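Local coordinates for succinate--CoA ligase subunit alpha (Campylobacter jejuni, PDB 6MEL), which is the alpha subunit of a two-chain ligase, built from a Rossmann-like domain followed by a second ligase-family domain with its own mixed sheet, at residues D55-A58 and D59-A63; I71-A75 and F76-D80; I83-D87 and A88-L92; I137-G140 and F141-K144; I184-Y188 and K189-S193. All coordinates share one frame; numbering follows the deposited sequence.

Contact 1: residues D55-A58 and D59-A63; sequences DTVA and DAVKA
The hydroxyl of Thr56 sits over one face of the Asp59 carboxylate. OG1 lies 3.2 Å from Asp59 CG, almost straight above it, so the two side chains meet oxygen to face. Water 1 serves the same carboxylate: it donates to Asp59 OD2 at 2.7 Å and accepts from Asp55 N. The water thus ties Asp59 back to the chain that leads into helix 57-64.

Thr56 is the N-cap of this helix. Its OG1 stands between its own backbone N and carbonyl carbon (chi1 69°), and from there it accepts from Asp59 N at 3.1 Å, with a fairly straight N-H angle of 161°. Asp59 carries CG beside its own backbone N, which brings the carboxylate back over the cap. Behind the cap the usual helical ladder begins. Ala60 N donates to Thr56 O, Val61 N to Val57 O and Lys62 N to Ala58 O.

The inner face of the turn is apolar. Val57 CG1 reaches Val61 CG2 at 4.0 Å, and the CG2 methyl of Val61 also lies 3.4 Å from Val57 O. Val57 packs on Ile12 and Ile39 of the neighbouring strands, while Ala60 rests on Phe54.

Two aspartates stand near one another at the helix start, with OD2 of Asp55 and OD2 of Asp59 5.0 Å apart. Asp55 OD1 has its own partners, the backbone N atoms of His42 and Gly44. The N-terminal end of the helix probably favours the ionised form of both acids. Asp59 also takes the water's proton at OD2, and Asp55 OD1 takes its two backbone N-H groups.

Contact 2: residues I71-A75 and F76-D80; sequences IFVPA and FAVGD
The chain turns into helix 78-87 through a tight bend, in which Ala77 N donates to Pro74 O at 2.8 Å and comes from above the carbonyl plane, 45° out of it. The next bond, Val78 N to Ala75 O, is weak.

Pro74 lies against the Phe76 ring. Its CB sits over one face, 4.0 Å from the ring centroid and 25° off the normal, a CH-pi contact shifted toward the rim near CE2. Phe76 holds CG between its backbone N and carbonyl carbon (chi1 59°), which folds the ring back toward the proline.

The bend belongs to a beta-alpha-beta crossover of the Rossmann-like domain. Strand 68-71 ends here, helix 78-87 follows, and the chain returns in the neighbouring parallel strand 92-95.

Val73 CG2 touches both Ala77 CB at 3.8 Å and Val78 CG2 at 4.0 Å. Val78 packs further in on Val95, and Val73 O accepts from Thr97 OG1. Water 2 bridges the first turn, donating to Ala75 O at 2.8 Å and accepting from Gly79 N. The Phe76 ring also packs on an aromatic side chain of the other protein chain.

Contact 3: residues I83-D87 and A88-L92; sequences IEAAD and AGIKL
Ile90 meets Ala85 because its CG1 turns back beside its own backbone N (chi1 -62°), which sets CG1 against Ala85 CB at 4.0 Å. A positive phi of 100° at Gly89 makes this possible: it swings the chain back over the end of helix 78-87. At these backbone angles a CB would press on the preceding carbonyl O, so glycine suits the position.

The turn is a Schellman motif. Ile90 N donates to Ala85 O at 3.1 Å, and Gly89 N donates to Ala86 O at 3.3 Å from well above the carbonyl plane. One step earlier, Ala88 N still follows the helical pattern and bonds Glu84 O at 3.0 Å. The same N-H makes only a weak second bond to Ala85 O. Ala85 O is also covered by the isoleucine, whose CB comes within 3.3 Å of it. Water 3 bridges the turn, donating to Ala86 O at 2.8 Å and to Ile90 O.

Asp87 points its carboxylate out of the turn, where OD1 is bonded to Tyr111 OH. Ala86 packs on the same tyrosine and on Lys115, both in helix 102-115. In the other direction Ala88 rests on Val57 of helix 57-64. Ile90 reaches Ile12 of strand 10-14, and beyond it the chain enters strand 92-95 of the parallel part of the sheet.

Contact 4: residues I137-G140 and F141-K144; sequences IMPG and FIFK
Pro139 and Ile142 meet at an oblique angle across a short 3-10 turn, part of the loop that joins strand 133-136 to strand 148-152. Pro139 CG meets Ile142 CG1 at 3.7 Å. The same CG1 lies over one face of the Phe141 ring, 3.9 Å above its plane and toward the rim. Phe141 is brought alongside by its first torsion (chi1 79°), with CG between the backbone N and carbonyl carbon. Its CE1 comes to 4.2 Å from Pro139 CB, and Ile142 CG1 touches both rings.

Phe143 turns its edge, not its face, to the turn. Pro139 O lies in the plane of this ring, 3.4 Å from CD2. Met138 CB approaches CE2 of the same ring obliquely. The far parts of Phe143 go into the core, on Ile128, Ala162 and Ala175.

Two backbone bonds shape the turn. Ile142 N donates to Pro139 O at 3.3 Å and Phe143 N to Gly140 O at 3.1 Å, each from above the carbonyl plane. Pro139 and Ile142 also pack on the other protein chain, and a bound citric acid lies about 5 Å from the Pro139 side chain. Water 4 donates to both Gly140 O and Phe143 O. Lys144 bends back over the turn, and its NZ donates to Phe141 O at 3.1 Å, in the carbonyl plane and on a lone pair.

Contact 5: residues I184-Y188 and K189-S193; sequences IGLAY and KELLS
Glu190 reaches back to the start of its helix and takes the N-H of Ala187. OE1 accepts from Ala187 N at 3.0 Å with an N-H angle of 154°, and the donor comes from above the carboxylate plane, 53° out of it. A bend at chi2 (87°) curls the acid round to this position. Leu186 CD2 lies across its stem, 3.8 Å from Glu190 CB. Leu186 CD1 faces the other way, toward Leu191 CD2.

The backbone fixes where these groups start. Leu191 N donates to Ala187 O at 3.2 Å and Leu192 N to Tyr188 O at 2.7 Å, both nearly along the C=O axis. Leu192 also lays its CG and CD1 against Tyr188 O, and CD1 comes to 4.0 Å from Tyr188 CB. Farther on, Lys189 O accepts from both N and OG of Ser193, from opposite faces of its plane. Water 5 lies 2.7 Å from Glu190 OE2 and near Gly185 O.

Farther out, Tyr188, Leu191 and Leu192 all pack on Ile151 of strand 148-152, and Tyr188 OH is bonded to Ile207 O.

Ala187 is the N-cap of helix 188-197. Glu190 bonds its N-H as the glutamate of a capping box does, but alanine has no side-chain acceptor for the return bond, so the box is incomplete. The helix lies within the connection from strand 172-177 to strand 203-209, a beta-alpha-beta crossover in the second sheet.

Contacts 1, 2 and 3 lie in the Rossmann-like domain, and contact 5 lies in the second ligase domain. Contacts 2 and 3 are the two ends of helix 78-87, with centres 14 Å apart. Contact 3 joins contact 1 directly: Glu84 OE2 is 2.9 Å from Val57 N, a probable hydrogen bond, and Ile90 CD1 packs 3.7 Å from Val61 CG2. Single apolar touches join contact 4 to contact 2 and contact 5 to contact 3. Phe72 CE1 of contact 2 meets Ile137 CG2 of contact 4 at 3.8 Å. Leu92 CD1 of contact 3 approaches Leu186 CD1 of contact 5 at 4.3 Å. Contact 4, near the citric acid, has its centre about 21 Å from that of contact 5.

Contact 1: residues D55-A58 and D59-A63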
# COMPACT_ATOMS: atom_id res chain seq x y z
N ASP A 55 -31.31 9.02 -2.94
CA ASP A 55 -30.70 8.22 -4.00
C ASP A 55 -29.33 8.76 -4.40
O ASP A 55 -28.54 8.00 -4.91
CB ASP A 55 -31.59 8.14 -5.24
CG ASP A 55 -32.87 7.35 -5.00
OD1 ASP A 55 -32.81 6.25 -4.40
OD2 ASP A 55 -33.89 7.85 -5.37
N THR A 56 -29.14 10.08 -4.28
CA THR A 56 -28.02 10.80 -4.85
C THR A 56 -27.53 11.83 -3.84
O THR A 56 -28.32 12.37 -3.01
CB THR A 56 -28.40 11.51 -6.17
OG1 THR A 56 -29.29 12.57 -5.86
CG2 THR A 56 -29.06 10.59 -7.16
N VAL A 57 -26.23 12.13 -3.90
CA VAL A 57 -25.69 13.18 -3.05
C VAL A 57 -26.37 14.51 -3.41
O VAL A 57 -26.58 15.35 -2.53
CB VAL A 57 -24.15 13.30 -3.18
CG1 VAL A 57 -23.61 14.42 -2.32
CG2 VAL A 57 -23.47 11.98 -2.81
N ALA A 58 -26.64 14.75 -4.70
CA ALA A 58 -27.21 16.03 -5.13
C ALA A 58 -28.56 16.28 -4.43
O ALA A 58 -28.78 17.38 -3.96
CB ALA A 58 -27.37 16.08 -6.63
N ASP A 59 -29.41 15.25 -4.35
CA ASP A 59 -30.73 15.34 -3.63
C ASP A 59 -30.52 15.61 -2.14
O ASP A 59 -31.20 16.45 -1.56
CB ASP A 59 -31.54 14.05 -3.78
CG ASP A 59 -32.15 13.82 -5.16
OD1 ASP A 59 -32.17 14.76 -5.94
OD2 ASP A 59 -32.59 12.69 -5.44
N ALA A 60 -29.53 14.94 -1.54
CA ALA A 60 -29.25 15.11 -0.13
C ALA A 60 -28.78 16.54 0.16
O ALA A 60 -29.18 17.14 1.17
CB ALA A 60 -28.21 14.11 0.33
N VAL A 61 -27.89 17.06 -0.68
CA VAL A 61 -27.32 18.40 -0.46
C VAL A 61 -28.43 19.48 -0.62
O VAL A 61 -28.48 20.45 0.12
CB VAL A 61 -26.14 18.65 -1.41
CG1 VAL A 61 -25.84 20.14 -1.58
CG2 VAL A 61 -24.91 17.90 -0.93
N LYS A 62 -29.31 19.32 -1.61
CA LYS A 62 -30.44 20.23 -1.83
C LYS A 62 -31.38 20.24 -0.60
O LYS A 62 -31.77 21.31 -0.14
CB LYS A 62 -31.17 19.83 -3.11
CG LYS A 62 -32.41 20.66 -3.43
CD LYS A 62 -32.87 20.56 -4.88
CE LYS A 62 -33.64 19.29 -5.21
NZ LYS A 62 -34.91 19.62 -5.91
N ALA A 63 -31.69 19.06 -0.03
CA ALA A 63 -32.61 18.98 1.09
C ALA A 63 -31.93 19.43 2.38
O ALA A 63 -32.57 20.09 3.15
CB ALA A 63 -33.18 17.59 1.23
O HOH W 1 -33.31 11.06 -3.39

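Contact 2: residues I71-A75 and F76-D80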
# COMPACT_ATOMS: atom_id res chain seq x y z
N ILE A 71 -17.86 8.67 3.78
CA ILE A 71 -18.02 7.69 2.70
C ILE A 71 -17.58 6.30 3.14
O ILE A 71 -16.39 6.07 3.45
CB ILE A 71 -17.26 8.16 1.45
CG1 ILE A 71 -17.75 9.54 1.01
CG2 ILE A 71 -17.35 7.11 0.36
CD1 ILE A 71 -17.16 10.04 -0.27
N PHE A 72 -18.53 5.35 3.11
CA PHE A 72 -18.33 3.95 3.52
C PHE A 72 -18.53 2.97 2.37
O PHE A 72 -18.48 1.76 2.60
CB PHE A 72 -19.33 3.52 4.60
CG PHE A 72 -19.02 4.05 5.98
CD1 PHE A 72 -18.01 3.47 6.74
CD2 PHE A 72 -19.74 5.11 6.53
CE1 PHE A 72 -17.71 3.95 8.01
CE2 PHE A 72 -19.44 5.58 7.81
CZ PHE A 72 -18.42 5.01 8.54
N VAL A 73 -18.67 3.46 1.13
CA VAL A 73 -19.03 2.59 0.02
C VAL A 73 -17.87 1.64 -0.28
O VAL A 73 -16.71 1.91 0.03
CB VAL A 73 -19.40 3.38 -1.24
CG1 VAL A 73 -20.55 4.34 -0.98
CG2 VAL A 73 -18.16 4.07 -1.84
N PRO A 74 -18.16 0.49 -0.91
CA PRO A 74 -17.12 -0.48 -1.23
C PRO A 74 -16.08 0.11 -2.19
O PRO A 74 -16.31 1.10 -2.86
CB PRO A 74 -17.88 -1.62 -1.94
CG PRO A 74 -19.37 -1.42 -1.56
CD PRO A 74 -19.50 0.08 -1.40
N ALA A 75 -14.93 -0.55 -2.24
CA ALA A 75 -13.76 -0.11 -2.95
C ALA A 75 -14.06 0.18 -4.43
O ALA A 75 -13.52 1.16 -4.97
CB ALA A 75 -12.69 -1.15 -2.79
N PHE A 76 -14.93 -0.63 -5.05
CA PHE A 76 -15.23 -0.49 -6.43
C PHE A 76 -16.06 0.77 -6.70
O PHE A 76 -16.18 1.13 -7.86
CB PHE A 76 -15.89 -1.74 -7.02
CG PHE A 76 -17.20 -2.14 -6.36
CD1 PHE A 76 -18.37 -1.45 -6.64
CD2 PHE A 76 -17.25 -3.23 -5.50
CE1 PHE A 76 -19.58 -1.81 -6.03
CE2 PHE A 76 -18.45 -3.59 -4.88
CZ PHE A 76 -19.62 -2.89 -5.16
N ALA A 77 -16.62 1.39 -5.66
CA ALA A 77 -17.54 2.52 -5.80
C ALA A 77 -16.89 3.83 -5.33
O ALA A 77 -17.47 4.91 -5.49
CB ALA A 77 -18.86 2.23 -5.04
N VAL A 78 -15.71 3.75 -4.72
CA VAL A 78 -15.13 4.89 -3.98
C VAL A 78 -14.87 6.07 -4.95
O VAL A 78 -15.25 7.19 -4.67
CB VAL A 78 -13.86 4.52 -3.17
CG1 VAL A 78 -13.05 5.77 -2.77
CG2 VAL A 78 -14.21 3.71 -1.91
N GLY A 79 -14.24 5.78 -6.08
CA GLY A 79 -13.87 6.82 -7.00
C GLY A 79 -15.08 7.58 -7.47
O GLY A 79 -15.08 8.81 -7.43
N ASP A 80 -16.09 6.85 -7.94
CA ASP A 80 -17.33 7.45 -8.41
C ASP A 80 -18.07 8.19 -7.28
O ASP A 80 -18.66 9.26 -7.56
CB ASP A 80 -18.23 6.45 -9.13
CG ASP A 80 -17.64 6.00 -10.45
OD1 ASP A 80 -16.64 6.65 -10.91
OD2 ASP A 80 -18.10 4.97 -10.96
O HOH W 2 -13.35 3.06 -7.02

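Contact 3: residues I83-D87 and A88-L92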
# COMPACT_ATOMS: atom_id res chain seq x y z
N ILE A 83 -16.24 11.51 -6.78
CA ILE A 83 -16.61 12.36 -7.90
C ILE A 83 -18.04 12.90 -7.71
O ILE A 83 -18.26 14.05 -7.92
CB ILE A 83 -16.44 11.61 -9.24
CG1 ILE A 83 -14.94 11.43 -9.54
CG2 ILE A 83 -17.15 12.31 -10.38
CD1 ILE A 83 -14.67 10.51 -10.72
N GLU A 84 -18.98 12.04 -7.31
CA GLU A 84 -20.35 12.45 -7.06
C GLU A 84 -20.43 13.56 -5.99
O GLU A 84 -21.11 14.57 -6.14
CB GLU A 84 -21.15 11.23 -6.59
CG GLU A 84 -22.63 11.54 -6.38
CD GLU A 84 -23.50 10.36 -6.01
OE1 GLU A 84 -22.96 9.20 -5.79
OE2 GLU A 84 -24.73 10.60 -5.88
N ALA A 85 -19.71 13.37 -4.89
CA ALA A 85 -19.65 14.35 -3.82
C ALA A 85 -19.12 15.69 -4.34
O ALA A 85 -19.70 16.73 -4.04
CB ALA A 85 -18.80 13.83 -2.69
N ALA A 86 -18.03 15.64 -5.12
CA ALA A 86 -17.43 16.84 -5.64
C ALA A 86 -18.40 17.53 -6.61
O ALA A 86 -18.52 18.77 -6.58
CB ALA A 86 -16.12 16.54 -6.30
N ASP A 87 -19.05 16.74 -7.44
CA ASP A 87 -20.02 17.28 -8.40
C ASP A 87 -21.18 18.00 -7.68
O ASP A 87 -21.67 18.99 -8.16
CB ASP A 87 -20.59 16.22 -9.34
CG ASP A 87 -21.14 16.84 -10.62
OD1 ASP A 87 -20.29 17.33 -11.42
OD2 ASP A 87 -22.40 16.82 -10.81
N ALA A 88 -21.59 17.52 -6.52
CA ALA A 88 -22.76 18.09 -5.82
C ALA A 88 -22.42 19.32 -4.96
O ALA A 88 -23.31 19.89 -4.37
CB ALA A 88 -23.35 17.04 -4.90
N GLY A 89 -21.13 19.64 -4.79
CA GLY A 89 -20.75 20.81 -3.95
C GLY A 89 -20.29 20.45 -2.53
O GLY A 89 -20.06 21.35 -1.71
N ILE A 90 -20.06 19.16 -2.23
CA ILE A 90 -19.42 18.81 -0.96
C ILE A 90 -18.03 19.46 -0.86
O ILE A 90 -17.31 19.49 -1.83
CB ILE A 90 -19.35 17.28 -0.78
CG1 ILE A 90 -20.75 16.68 -0.74
CG2 ILE A 90 -18.54 16.90 0.45
CD1 ILE A 90 -21.59 17.12 0.47
N LYS A 91 -17.68 19.96 0.34
CA LYS A 91 -16.42 20.67 0.56
C LYS A 91 -15.36 19.79 1.25
O LYS A 91 -14.19 20.04 1.11
CB LYS A 91 -16.66 21.94 1.36
CG LYS A 91 -17.49 22.98 0.60
CD LYS A 91 -17.00 23.26 -0.81
CE LYS A 91 -18.02 23.97 -1.70
NZ LYS A 91 -17.79 23.67 -3.13
N LEU A 92 -15.78 18.74 1.93
CA LEU A 92 -14.91 17.83 2.65
C LEU A 92 -15.55 16.43 2.59
O LEU A 92 -16.69 16.25 3.00
CB LEU A 92 -14.73 18.28 4.11
CG LEU A 92 -13.84 17.35 4.95
CD1 LEU A 92 -12.39 17.38 4.44
CD2 LEU A 92 -13.85 17.71 6.43
O HOH W 3 -17.54 20.33 -4.42

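Contact 4: residues I137-G140 and F141-K144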
# COMPACT_ATOMS: atom_id res chain seq x y z
N ILE A 137 -14.53 5.58 12.12
CA ILE A 137 -14.59 4.30 12.79
C ILE A 137 -13.72 4.32 14.06
O ILE A 137 -13.45 3.27 14.67
CB ILE A 137 -14.13 3.17 11.85
CG1 ILE A 137 -12.66 3.32 11.47
CG2 ILE A 137 -15.05 3.04 10.63
CD1 ILE A 137 -12.09 2.11 10.70
N MET A 138 -13.26 5.50 14.48
CA MET A 138 -12.40 5.54 15.67
C MET A 138 -13.22 5.38 16.95
O MET A 138 -14.37 5.83 17.02
CB MET A 138 -11.57 6.83 15.72
CG MET A 138 -12.39 8.08 15.90
SD MET A 138 -13.37 8.52 14.42
CE MET A 138 -12.00 9.02 13.36
N PRO A 139 -12.63 4.78 18.02
CA PRO A 139 -13.26 4.67 19.34
C PRO A 139 -13.30 6.03 20.05
O PRO A 139 -12.26 6.57 20.49
CB PRO A 139 -12.37 3.68 20.09
CG PRO A 139 -10.97 3.87 19.45
CD PRO A 139 -11.28 4.16 17.99
N GLY A 140 -14.51 6.59 20.13
CA GLY A 140 -14.70 7.96 20.62
C GLY A 140 -14.12 8.20 22.01
O GLY A 140 -13.53 9.26 22.28
N PHE A 141 -14.24 7.21 22.88
CA PHE A 141 -13.97 7.44 24.31
C PHE A 141 -12.44 7.57 24.55
O PHE A 141 -12.03 8.12 25.53
CB PHE A 141 -14.63 6.35 25.13
CG PHE A 141 -13.81 5.07 25.12
CD1 PHE A 141 -13.98 4.12 24.11
CD2 PHE A 141 -12.80 4.86 26.06
CE1 PHE A 141 -13.23 2.95 24.10
CE2 PHE A 141 -12.03 3.70 26.03
CZ PHE A 141 -12.25 2.76 25.04
N ILE A 142 -11.60 7.08 23.64
CA ILE A 142 -10.15 7.22 23.79
C ILE A 142 -9.76 8.70 23.70
O ILE A 142 -8.75 9.14 24.30
CB ILE A 142 -9.47 6.39 22.68
CG1 ILE A 142 -9.75 4.90 22.84
CG2 ILE A 142 -7.98 6.69 22.62
CD1 ILE A 142 -9.23 4.33 24.15
N PHE A 143 -10.53 9.47 22.93
CA PHE A 143 -10.22 10.86 22.61
C PHE A 143 -10.83 11.79 23.67
O PHE A 143 -11.98 12.18 23.56
CB PHE A 143 -10.67 11.21 21.19
CG PHE A 143 -9.86 10.46 20.16
CD1 PHE A 143 -8.70 11.00 19.64
CD2 PHE A 143 -10.18 9.15 19.82
CE1 PHE A 143 -7.92 10.28 18.75
CE2 PHE A 143 -9.43 8.45 18.89
CZ PHE A 143 -8.28 9.00 18.39
N LYS A 144 -10.04 12.12 24.69
CA LYS A 144 -10.40 13.12 25.69
C LYS A 144 -9.89 14.47 25.24
O LYS A 144 -8.80 14.58 24.71
CB LYS A 144 -9.82 12.80 27.07
CG LYS A 144 -10.32 11.50 27.69
CD LYS A 144 -11.84 11.39 27.72
CE LYS A 144 -12.36 10.16 28.44
NZ LYS A 144 -13.59 9.67 27.77
O HOH W 4 -14.19 11.17 24.48

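Contact 5: residues I184-Y188 and K189-S193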
# COMPACT_ATOMS: atom_id res chain seq x y z
N ILE A 184 -3.60 10.11 -1.34
CA ILE A 184 -4.50 10.51 -0.31
C ILE A 184 -4.83 11.98 -0.53
O ILE A 184 -4.39 12.57 -1.50
CB ILE A 184 -3.88 10.25 1.08
CG1 ILE A 184 -2.52 10.93 1.24
CG2 ILE A 184 -3.79 8.75 1.38
CD1 ILE A 184 -2.04 10.98 2.67
N GLY A 185 -5.64 12.53 0.36
CA GLY A 185 -6.08 13.90 0.23
C GLY A 185 -5.24 14.83 1.08
O GLY A 185 -4.01 14.93 0.89
N LEU A 186 -5.91 15.54 2.00
CA LEU A 186 -5.21 16.39 2.93
C LEU A 186 -4.13 15.58 3.66
O LEU A 186 -4.34 14.42 4.07
CB LEU A 186 -6.20 16.97 3.94
CG LEU A 186 -7.28 17.90 3.42
CD1 LEU A 186 -8.24 18.28 4.53
CD2 LEU A 186 -6.70 19.14 2.78
N ALA A 187 -2.96 16.18 3.84
CA ALA A 187 -1.87 15.52 4.55
C ALA A 187 -1.20 16.47 5.56
O ALA A 187 -1.84 17.34 6.11
CB ALA A 187 -0.91 14.98 3.52
N TYR A 188 0.10 16.32 5.79
CA TYR A 188 0.79 17.00 6.88
C TYR A 188 0.75 18.52 6.68
O TYR A 188 0.42 19.26 7.59
CB TYR A 188 2.23 16.50 7.03
CG TYR A 188 2.29 15.01 7.26
CD1 TYR A 188 1.85 14.46 8.46
CD2 TYR A 188 2.68 14.14 6.25
CE1 TYR A 188 1.82 13.10 8.65
CE2 TYR A 188 2.66 12.77 6.44
CZ TYR A 188 2.25 12.25 7.65
OH TYR A 188 2.29 10.89 7.85
N LYS A 189 1.10 18.99 5.48
CA LYS A 189 1.26 20.45 5.28
C LYS A 189 -0.04 21.19 5.55
O LYS A 189 -0.04 22.17 6.27
CB LYS A 189 1.65 20.79 3.84
CG LYS A 189 3.08 20.41 3.50
CD LYS A 189 3.46 20.72 2.07
CE LYS A 189 4.97 20.63 1.95
NZ LYS A 189 5.40 20.68 0.54
N GLU A 190 -1.14 20.72 4.95
CA GLU A 190 -2.43 21.39 5.04
C GLU A 190 -2.94 21.34 6.49
O GLU A 190 -3.44 22.33 7.02
CB GLU A 190 -3.47 20.73 4.14
CG GLU A 190 -3.12 20.77 2.66
CD GLU A 190 -2.25 19.65 2.08
OE1 GLU A 190 -1.67 18.73 2.81
OE2 GLU A 190 -2.15 19.67 0.86
N LEU A 191 -2.81 20.17 7.13
CA LEU A 191 -3.34 20.01 8.45
C LEU A 191 -2.46 20.69 9.50
O LEU A 191 -2.97 21.24 10.48
CB LEU A 191 -3.53 18.52 8.73
CG LEU A 191 -4.60 17.86 7.86
CD1 LEU A 191 -4.68 16.37 8.12
CD2 LEU A 191 -5.95 18.49 8.13
N LEU A 192 -1.15 20.67 9.32
CA LEU A 192 -0.25 21.43 10.23
C LEU A 192 -0.59 22.93 10.17
O LEU A 192 -0.66 23.58 11.22
CB LEU A 192 1.21 21.19 9.89
CG LEU A 192 1.79 19.83 10.24
CD1 LEU A 192 3.07 19.59 9.47
CD2 LEU A 192 2.08 19.71 11.73
N SER A 193 -0.88 23.46 8.97
CA SER A 193 -1.31 24.87 8.84
C SER A 193 -2.62 25.14 9.59
O SER A 193 -2.75 26.17 10.20
CB SER A 193 -1.46 25.32 7.42
OG SER A 193 -0.27 25.06 6.72
O HOH W 5 -3.07 17.28 -0.00